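Aminotransferase, class I (Staphylococcus aureus, PDB 2O1B) probably catalyses the pyridoxal-phosphate-dependent transfer of amino groups from amino acids such as aspartate to 2-oxo acids. Local coordinates at residues N120-V125 with V218-Y223; T144-G149 with L184-Y189. All coordinates share one frame; numbering follows the deposited sequence.

How the interactions relate
From the N terminus, helix 118-129 comes first, bringing residues 120-125; these wait about ninety residues for their partner, 218-223, and interaction 1 closes that long loop at strand 216-220. Interaction 2 is nested within it, a shorter loop running from 144-149, leading into helix 146-152, to 184-189 on strand 182-187. The two strands are parallel neighbours in the central mixed sheet, and both helices pack on it. Side chains of interaction 2 also reach into interaction 1, where Y146 meets D220 and Y186 meets the backbone of L122. Together the contacts tie two helices and two strands to the pyridoxal phosphate site.

Interaction 1. Residues N120-V125 with V218-Y223; sequences NGLVAV and VHDFAY. With PLP (pyridoxal-5'-phosphate), chain B.
L122 and D220 meet beside the nitrogen end of the cofactor ring, while V125 and V218 pack together farther from it, one helical turn after L122 and two residues before D220. The apolar part is carried by three branched side chains. With CG set beside its own backbone N (chi1 -71°), L122 extends from helix 118-129 toward the strand, and both its methyls touch D220. CD2, also 4.0 Å from V218 CG1, lies against D220 CB, whereas CD1 is 3.4 Å from D220 OD1 and goes on to the cofactor, next to PLP C6. The V125 and V218 side chains lie antiparallel, side by side, V125 CG1 resting 3.6 Å from V218 CG2. No hydrogen bond joins the two segments, so the packing here is wholly by side-chain contact.

The polar part belongs to D220. Its side chain runs roughly perpendicular to that of L122 and presents OD1 to the pyridine nitrogen, 2.5 Å from PLP N1. The hydroxyl of Y146 is hydrogen-bonded to this same OD1, and OD2 receives a weak bond from the backbone N of A222, which together should limit rotation of the carboxylate.

Beyond the strand the chain turns along the cofactor. A222 CB lies over one face of the pyridine ring, 3.6 Å from PLP C2, and Y223 CE1 comes 3.0 Å from PLP O3, while the Y223 hydroxyl bonds to K253 and Y338. Near the beginning of the helix, T118 N bonds to PLP, which Y81 of the second subunit also reaches. An aspartate facing the pyridine nitrogen from the end of a strand of a central mixed sheet is the hallmark of fold type I pyridoxal phosphate enzymes, to which the class I aminotransferases belong.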
ATOM      1  N   ASN A 120       3.477  -3.691  -4.912  1.00 26.49           N
ATOM      2  CA  ASN A 120       3.610  -3.493  -3.472  1.00 27.00           C
ATOM      3  C   ASN A 120       4.182  -4.714  -2.745  1.00 27.02           C
ATOM      4  O   ASN A 120       5.034  -4.566  -1.851  1.00 27.29           O
ATOM      5  CB  ASN A 120       2.256  -3.102  -2.869  1.00 27.17           C
ATOM      6  CG  ASN A 120       2.375  -2.569  -1.459  1.00 28.50           C
ATOM      7  OD1 ASN A 120       2.913  -1.473  -1.228  1.00 29.79           O
ATOM      8  ND2 ASN A 120       1.870  -3.336  -0.499  1.00 28.33           N
ATOM      9  N   GLY A 121       3.714  -5.908  -3.116  1.00 26.13           N
ATOM     10  CA  GLY A 121       4.191  -7.147  -2.494  1.00 26.31           C
ATOM     11  C   GLY A 121       5.580  -7.555  -2.951  1.00 25.72           C
ATOM     12  O   GLY A 121       6.418  -7.971  -2.136  1.00 27.07           O
ATOM     13  N   LEU A 122       5.834  -7.424  -4.254  1.00 25.19           N
ATOM     14  CA  LEU A 122       7.151  -7.707  -4.820  1.00 24.67           C
ATOM     15  C   LEU A 122       8.222  -6.850  -4.184  1.00 24.66           C
ATOM     16  O   LEU A 122       9.286  -7.357  -3.846  1.00 24.43           O
ATOM     17  CB  LEU A 122       7.168  -7.519  -6.345  1.00 24.58           C
ATOM     18  CG  LEU A 122       6.399  -8.566  -7.167  1.00 23.84           C
ATOM     19  CD1 LEU A 122       5.971  -8.004  -8.512  1.00 24.06           C
ATOM     20  CD2 LEU A 122       7.213  -9.844  -7.346  1.00 21.45           C
ATOM     21  N   VAL A 123       7.958  -5.553  -4.020  1.00 25.03           N
ATOM     22  CA  VAL A 123       8.990  -4.677  -3.427  1.00 24.87           C
ATOM     23  C   VAL A 123       9.111  -4.868  -1.898  1.00 24.52           C
ATOM     24  O   VAL A 123      10.127  -4.511  -1.303  1.00 24.90           O
ATOM     25  CB  VAL A 123       8.871  -3.158  -3.852  1.00 25.77           C
ATOM     26  CG1 VAL A 123       8.757  -2.990  -5.378  1.00 24.30           C
ATOM     27  CG2 VAL A 123       7.728  -2.493  -3.189  1.00 27.16           C
ATOM     28  N   ALA A 124       8.090  -5.463  -1.277  1.00 24.01           N
ATOM     29  CA  ALA A 124       8.092  -5.733   0.172  1.00 23.38           C
ATOM     30  C   ALA A 124       8.919  -6.960   0.573  1.00 23.32           C
ATOM     31  O   ALA A 124       9.510  -6.984   1.667  1.00 23.52           O
ATOM     32  CB  ALA A 124       6.655  -5.846   0.703  1.00 23.76           C
ATOM     33  N   VAL A 125       8.997  -7.952  -0.322  1.00 22.99           N
ATOM     34  CA  VAL A 125       9.609  -9.248  -0.005  1.00 22.63           C
ATOM     35  C   VAL A 125      10.982  -9.142   0.660  1.00 22.57           C
ATOM     36  O   VAL A 125      11.207  -9.799   1.670  1.00 23.17           O
ATOM     37  CB  VAL A 125       9.693 -10.239  -1.229  1.00 22.45           C
ATOM     38  CG1 VAL A 125      10.447 -11.498  -0.832  1.00 23.14           C
ATOM     39  CG2 VAL A 125       8.303 -10.632  -1.740  1.00 22.11           C
ATOM     40  N   VAL A 218      11.384 -15.857  -5.394  1.00 25.12           N
ATOM     41  CA  VAL A 218      10.126 -15.171  -5.636  1.00 25.44           C
ATOM     42  C   VAL A 218       9.907 -15.228  -7.124  1.00 25.78           C
ATOM     43  O   VAL A 218      10.702 -14.688  -7.882  1.00 26.62           O
ATOM     44  CB  VAL A 218      10.171 -13.683  -5.229  1.00 25.52           C
ATOM     45  CG1 VAL A 218       8.828 -13.002  -5.545  1.00 25.80           C
ATOM     46  CG2 VAL A 218      10.495 -13.552  -3.766  1.00 26.88           C
ATOM     47  N   HIS A 219       8.836 -15.887  -7.546  1.00 25.22           N
ATOM     48  CA  HIS A 219       8.509 -15.917  -8.961  1.00 25.16           C
ATOM     49  C   HIS A 219       7.382 -14.937  -9.264  1.00 24.64           C
ATOM     50  O   HIS A 219       6.302 -15.045  -8.693  1.00 24.28           O
ATOM     51  CB  HIS A 219       8.157 -17.338  -9.439  1.00 25.18           C
ATOM     52  CG  HIS A 219       7.759 -17.396 -10.884  1.00 25.58           C
ATOM     53  ND1 HIS A 219       8.557 -16.899 -11.894  1.00 26.05           N
ATOM     54  CD2 HIS A 219       6.638 -17.858 -11.484  1.00 25.51           C
ATOM     55  CE1 HIS A 219       7.941 -17.054 -13.053  1.00 25.83           C
ATOM     56  NE2 HIS A 219       6.776 -17.633 -12.833  1.00 25.62           N
ATOM     57  N   ASP A 220       7.665 -13.982 -10.155  1.00 24.53           N
ATOM     58  CA  ASP A 220       6.737 -12.915 -10.555  1.00 23.98           C
ATOM     59  C   ASP A 220       5.939 -13.369 -11.776  1.00 23.90           C
ATOM     60  O   ASP A 220       6.435 -13.368 -12.905  1.00 24.01           O
ATOM     61  CB  ASP A 220       7.545 -11.650 -10.865  1.00 24.39           C
ATOM     62  CG  ASP A 220       6.692 -10.430 -11.191  1.00 24.48           C
ATOM     63  OD1 ASP A 220       7.298  -9.321 -11.307  1.00 24.40           O
ATOM     64  OD2 ASP A 220       5.445 -10.552 -11.330  1.00 25.42           O
ATOM     65  N   PHE A 221       4.691 -13.745 -11.535  1.00 24.03           N
ATOM     66  CA  PHE A 221       3.838 -14.424 -12.517  1.00 23.59           C
ATOM     67  C   PHE A 221       2.796 -13.476 -13.120  1.00 23.74           C
ATOM     68  O   PHE A 221       1.700 -13.902 -13.514  1.00 23.00           O
ATOM     69  CB  PHE A 221       3.133 -15.577 -11.799  1.00 23.47           C
ATOM     70  CG  PHE A 221       2.822 -16.777 -12.666  1.00 23.84           C
ATOM     71  CD1 PHE A 221       3.498 -17.017 -13.851  1.00 25.38           C
ATOM     72  CD2 PHE A 221       1.844 -17.682 -12.258  1.00 24.62           C
ATOM     73  CE1 PHE A 221       3.202 -18.139 -14.627  1.00 23.90           C
ATOM     74  CE2 PHE A 221       1.536 -18.804 -13.025  1.00 26.22           C
ATOM     75  CZ  PHE A 221       2.223 -19.030 -14.214  1.00 24.97           C
ATOM     76  N   ALA A 222       3.150 -12.193 -13.194  1.00 24.30           N
ATOM     77  CA  ALA A 222       2.277 -11.141 -13.754  1.00 24.14           C
ATOM     78  C   ALA A 222       1.681 -11.478 -15.115  1.00 24.76           C
ATOM     79  O   ALA A 222       0.535 -11.089 -15.413  1.00 25.00           O
ATOM     80  CB  ALA A 222       3.033  -9.833 -13.836  1.00 24.58           C
ATOM     81  N   TYR A 223       2.453 -12.195 -15.941  1.00 25.00           N
ATOM     82  CA  TYR A 223       2.007 -12.567 -17.288  1.00 24.99           C
ATOM     83  C   TYR A 223       1.635 -14.031 -17.430  1.00 24.31           C
ATOM     84  O   TYR A 223       1.649 -14.573 -18.531  1.00 24.57           O
ATOM     85  CB  TYR A 223       3.032 -12.137 -18.341  1.00 25.42           C
ATOM     86  CG  TYR A 223       3.051 -10.637 -18.510  1.00 26.17           C
ATOM     87  CD1 TYR A 223       4.119  -9.878 -18.039  1.00 25.90           C
ATOM     88  CD2 TYR A 223       1.969  -9.974 -19.098  1.00 26.61           C
ATOM     89  CE1 TYR A 223       4.123  -8.494 -18.177  1.00 27.12           C
ATOM     90  CE2 TYR A 223       1.967  -8.595 -19.243  1.00 26.89           C
ATOM     91  CZ  TYR A 223       3.041  -7.865 -18.781  1.00 26.08           C
ATOM     92  OH  TYR A 223       3.034  -6.494 -18.924  1.00 27.90           O
TER
HETATM   93  N1  PLP B 400       5.796  -7.621 -12.433  1.00 16.80           N
HETATM   94  C2  PLP B 400       5.818  -7.593 -13.815  1.00 18.21           C
HETATM   95  C2A PLP B 400       6.778  -8.484 -14.554  1.00 17.70           C
HETATM   96  C3  PLP B 400       4.918  -6.759 -14.483  1.00 17.69           C
HETATM   97  O3  PLP B 400       4.899  -6.698 -15.846  1.00 20.28           O
HETATM   98  C4  PLP B 400       4.022  -5.964 -13.756  1.00 18.49           C
HETATM   99  C4A PLP B 400       2.761  -5.537 -14.447  1.00 17.73           C
HETATM  100  C5  PLP B 400       4.024  -5.991 -12.359  1.00 18.05           C
HETATM  101  C6  PLP B 400       4.924  -6.829 -11.701  1.00 18.26           C
HETATM  102  C5A PLP B 400       3.081  -5.116 -11.543  1.00 19.43           C
HETATM  103  O4P PLP B 400       1.745  -5.582 -11.568  1.00 21.63           O
HETATM  104  P   PLP B 400       0.617  -4.905 -10.630  1.00 20.36           P
HETATM  105  O1P PLP B 400      -0.320  -4.079 -11.496  1.00 18.00           O
HETATM  106  O2P PLP B 400       1.329  -4.040  -9.625  1.00 18.93           O
HETATM  107  O3P PLP B 400      -0.142  -6.022  -9.972  1.00 19.72           O

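Interaction 2. Residues T144-G149 with L184-Y189; sequences TDYLAG and LIYLTY
Y146 lays its ring across that of Y186 and carries its hydroxyl on to T188. With CG beside its backbone N (chi1 -51°), the side chain is directed over Y186. At its base, Y146 CB sits almost squarely over the Y186 ring, 4.2 Å from the ring centroid and 8° off the normal, a CH-pi contact. Beyond it, CG and CD1 lie against the CD2-CE2 side of the Y186 ring, with Y146 CD1 3.5 Å from Y186 CD2, which in turn lies over the centre of the Y146 ring and also meets Y146 CE1. Along the other edge, Y146 CD2 and CE2 come against Y186 CB, on the same face. The rings form an offset stack, centroids 4.4 Å apart and planes inclined by 25°. At the tip, T188 OG1 approaches the edge of the ring near CE2 and CZ and makes a 2.8 Å hydrogen bond with Y146 OH; T188 CG2 packs beside the same hydroxyl. Its bond to D220 OD1 makes Y146 a second-shell residue that probably helps to position that carboxylate, while T188 itself touches PLP. Y186 ends in a bond of its own, to the carbonyl O of L122.

The stack packs helix 146-152 against strand 182-187. Y146 also touches L138 of strand 135-140 next door in the sheet, and Y186 packs on V125 and P126 of helix 118-129.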
ATOM      1  N   THR A 144      11.943  -3.880 -13.727  1.00 26.97           N
ATOM      2  CA  THR A 144      12.563  -2.660 -13.208  1.00 27.94           C
ATOM      3  C   THR A 144      12.381  -2.447 -11.701  1.00 27.55           C
ATOM      4  O   THR A 144      13.237  -1.861 -11.043  1.00 27.77           O
ATOM      5  CB  THR A 144      11.976  -1.421 -13.924  1.00 27.88           C
ATOM      6  OG1 THR A 144      10.542  -1.522 -13.944  1.00 29.95           O
ATOM      7  CG2 THR A 144      12.490  -1.341 -15.350  1.00 29.22           C
ATOM      8  N   ASP A 145      11.258  -2.913 -11.164  1.00 27.42           N
ATOM      9  CA  ASP A 145      10.838  -2.529  -9.811  1.00 27.00           C
ATOM     10  C   ASP A 145      11.477  -3.288  -8.634  1.00 26.12           C
ATOM     11  O   ASP A 145      11.419  -2.826  -7.494  1.00 25.78           O
ATOM     12  CB  ASP A 145       9.308  -2.552  -9.717  1.00 27.41           C
ATOM     13  CG  ASP A 145       8.661  -1.500 -10.594  1.00 28.01           C
ATOM     14  OD1 ASP A 145       9.396  -0.655 -11.143  1.00 30.23           O
ATOM     15  OD2 ASP A 145       7.420  -1.508 -10.747  1.00 30.09           O
ATOM     16  N   TYR A 146      12.111  -4.427  -8.909  1.00 25.03           N
ATOM     17  CA  TYR A 146      12.674  -5.256  -7.838  1.00 23.95           C
ATOM     18  C   TYR A 146      13.786  -4.536  -7.092  1.00 23.92           C
ATOM     19  O   TYR A 146      13.877  -4.641  -5.879  1.00 24.09           O
ATOM     20  CB  TYR A 146      13.226  -6.583  -8.363  1.00 23.53           C
ATOM     21  CG  TYR A 146      12.286  -7.378  -9.238  1.00 22.78           C
ATOM     22  CD1 TYR A 146      10.897  -7.343  -9.030  1.00 21.99           C
ATOM     23  CD2 TYR A 146      12.787  -8.191 -10.247  1.00 22.22           C
ATOM     24  CE1 TYR A 146      10.019  -8.087  -9.846  1.00 24.38           C
ATOM     25  CE2 TYR A 146      11.936  -8.942 -11.055  1.00 24.59           C
ATOM     26  CZ  TYR A 146      10.559  -8.881 -10.857  1.00 23.49           C
ATOM     27  OH  TYR A 146       9.742  -9.629 -11.660  1.00 23.01           O
ATOM     28  N   LEU A 147      14.606  -3.790  -7.824  1.00 23.54           N
ATOM     29  CA  LEU A 147      15.825  -3.185  -7.279  1.00 23.93           C
ATOM     30  C   LEU A 147      15.506  -2.336  -6.050  1.00 23.24           C
ATOM     31  O   LEU A 147      16.229  -2.382  -5.053  1.00 23.15           O
ATOM     32  CB  LEU A 147      16.511  -2.322  -8.348  1.00 23.74           C
ATOM     33  CG  LEU A 147      18.021  -2.060  -8.404  1.00 25.18           C
ATOM     34  CD1 LEU A 147      18.299  -0.724  -9.077  1.00 24.57           C
ATOM     35  CD2 LEU A 147      18.733  -2.141  -7.077  1.00 25.72           C
ATOM     36  N   ALA A 148      14.436  -1.552  -6.140  1.00 23.02           N
ATOM     37  CA  ALA A 148      14.001  -0.689  -5.045  1.00 23.26           C
ATOM     38  C   ALA A 148      13.757  -1.475  -3.753  1.00 23.17           C
ATOM     39  O   ALA A 148      14.213  -1.063  -2.676  1.00 22.53           O
ATOM     40  CB  ALA A 148      12.735   0.086  -5.442  1.00 23.63           C
ATOM     41  N   GLY A 149      13.034  -2.591  -3.874  1.00 22.93           N
ATOM     42  CA  GLY A 149      12.767  -3.492  -2.745  1.00 23.02           C
ATOM     43  C   GLY A 149      14.044  -3.966  -2.066  1.00 22.93           C
ATOM     44  O   GLY A 149      14.185  -3.868  -0.840  1.00 22.81           O
ATOM     45  N   LEU A 184      17.967 -14.425  -1.629  1.00 22.66           N
ATOM     46  CA  LEU A 184      16.751 -14.260  -2.407  1.00 22.57           C
ATOM     47  C   LEU A 184      17.057 -14.139  -3.899  1.00 22.61           C
ATOM     48  O   LEU A 184      18.070 -13.542  -4.296  1.00 22.24           O
ATOM     49  CB  LEU A 184      15.970 -13.032  -1.918  1.00 22.13           C
ATOM     50  CG  LEU A 184      14.558 -12.778  -2.456  1.00 22.72           C
ATOM     51  CD1 LEU A 184      13.568 -13.860  -2.018  1.00 22.04           C
ATOM     52  CD2 LEU A 184      14.089 -11.426  -1.981  1.00 22.25           C
ATOM     53  N   ILE A 185      16.169 -14.719  -4.706  1.00 22.28           N
ATOM     54  CA  ILE A 185      16.249 -14.683  -6.162  1.00 22.63           C
ATOM     55  C   ILE A 185      14.888 -14.355  -6.764  1.00 22.51           C
ATOM     56  O   ILE A 185      13.896 -15.014  -6.469  1.00 22.50           O
ATOM     57  CB  ILE A 185      16.720 -16.039  -6.730  1.00 22.75           C
ATOM     58  CG1 ILE A 185      18.086 -16.412  -6.147  1.00 22.56           C
ATOM     59  CG2 ILE A 185      16.783 -15.999  -8.263  1.00 23.52           C
ATOM     60  CD1 ILE A 185      18.605 -17.735  -6.627  1.00 23.89           C
ATOM     61  N   TYR A 186      14.843 -13.335  -7.613  1.00 22.55           N
ATOM     62  CA  TYR A 186      13.635 -13.080  -8.392  1.00 22.70           C
ATOM     63  C   TYR A 186      13.710 -13.795  -9.722  1.00 22.36           C
ATOM     64  O   TYR A 186      14.759 -13.800 -10.384  1.00 22.50           O
ATOM     65  CB  TYR A 186      13.432 -11.590  -8.634  1.00 22.23           C
ATOM     66  CG  TYR A 186      12.933 -10.848  -7.437  1.00 23.79           C
ATOM     67  CD1 TYR A 186      13.761 -10.603  -6.353  1.00 22.94           C
ATOM     68  CD2 TYR A 186      11.621 -10.380  -7.383  1.00 22.84           C
ATOM     69  CE1 TYR A 186      13.302  -9.912  -5.241  1.00 24.46           C
ATOM     70  CE2 TYR A 186      11.160  -9.677  -6.278  1.00 22.99           C
ATOM     71  CZ  TYR A 186      12.003  -9.450  -5.212  1.00 23.72           C
ATOM     72  OH  TYR A 186      11.547  -8.749  -4.109  1.00 23.38           O
ATOM     73  N   LEU A 187      12.592 -14.402 -10.103  1.00 22.02           N
ATOM     74  CA  LEU A 187      12.454 -14.991 -11.419  1.00 21.83           C
ATOM     75  C   LEU A 187      11.154 -14.459 -11.993  1.00 21.76           C
ATOM     76  O   LEU A 187      10.242 -14.136 -11.244  1.00 21.31           O
ATOM     77  CB  LEU A 187      12.441 -16.524 -11.342  1.00 22.11           C
ATOM     78  CG  LEU A 187      13.770 -17.186 -10.917  1.00 22.94           C
ATOM     79  CD1 LEU A 187      13.640 -18.688 -10.805  1.00 22.46           C
ATOM     80  CD2 LEU A 187      14.922 -16.817 -11.872  1.00 23.91           C
ATOM     81  N   THR A 188      11.092 -14.357 -13.315  1.00 21.62           N
ATOM     82  CA  THR A 188       9.950 -13.766 -14.006  1.00 22.44           C
ATOM     83  C   THR A 188       9.766 -14.466 -15.343  1.00 22.56           C
ATOM     84  O   THR A 188      10.531 -14.223 -16.277  1.00 22.54           O
ATOM     85  CB  THR A 188      10.197 -12.255 -14.289  1.00 22.44           C
ATOM     86  OG1 THR A 188      10.883 -11.646 -13.184  1.00 22.62           O
ATOM     87  CG2 THR A 188       8.890 -11.529 -14.559  1.00 22.19           C
ATOM     88  N   TYR A 189       8.769 -15.347 -15.415  1.00 22.64           N
ATOM     89  CA  TYR A 189       8.381 -16.046 -16.634  1.00 22.81           C
ATOM     90  C   TYR A 189       6.855 -16.115 -16.740  1.00 23.19           C
ATOM     91  O   TYR A 189       6.194 -16.701 -15.886  1.00 23.81           O
ATOM     92  CB  TYR A 189       9.019 -17.445 -16.723  1.00 22.66           C
ATOM     93  CG  TYR A 189      10.525 -17.347 -16.751  1.00 22.59           C
ATOM     94  CD1 TYR A 189      11.274 -17.499 -15.588  1.00 22.62           C
ATOM     95  CD2 TYR A 189      11.194 -17.017 -17.934  1.00 22.74           C
ATOM     96  CE1 TYR A 189      12.669 -17.368 -15.606  1.00 22.53           C
ATOM     97  CE2 TYR A 189      12.567 -16.866 -17.963  1.00 21.99           C
ATOM     98  CZ  TYR A 189      13.300 -17.049 -16.801  1.00 22.35           C
ATOM     99  OH  TYR A 189      14.659 -16.907 -16.844  1.00 23.35           O
TER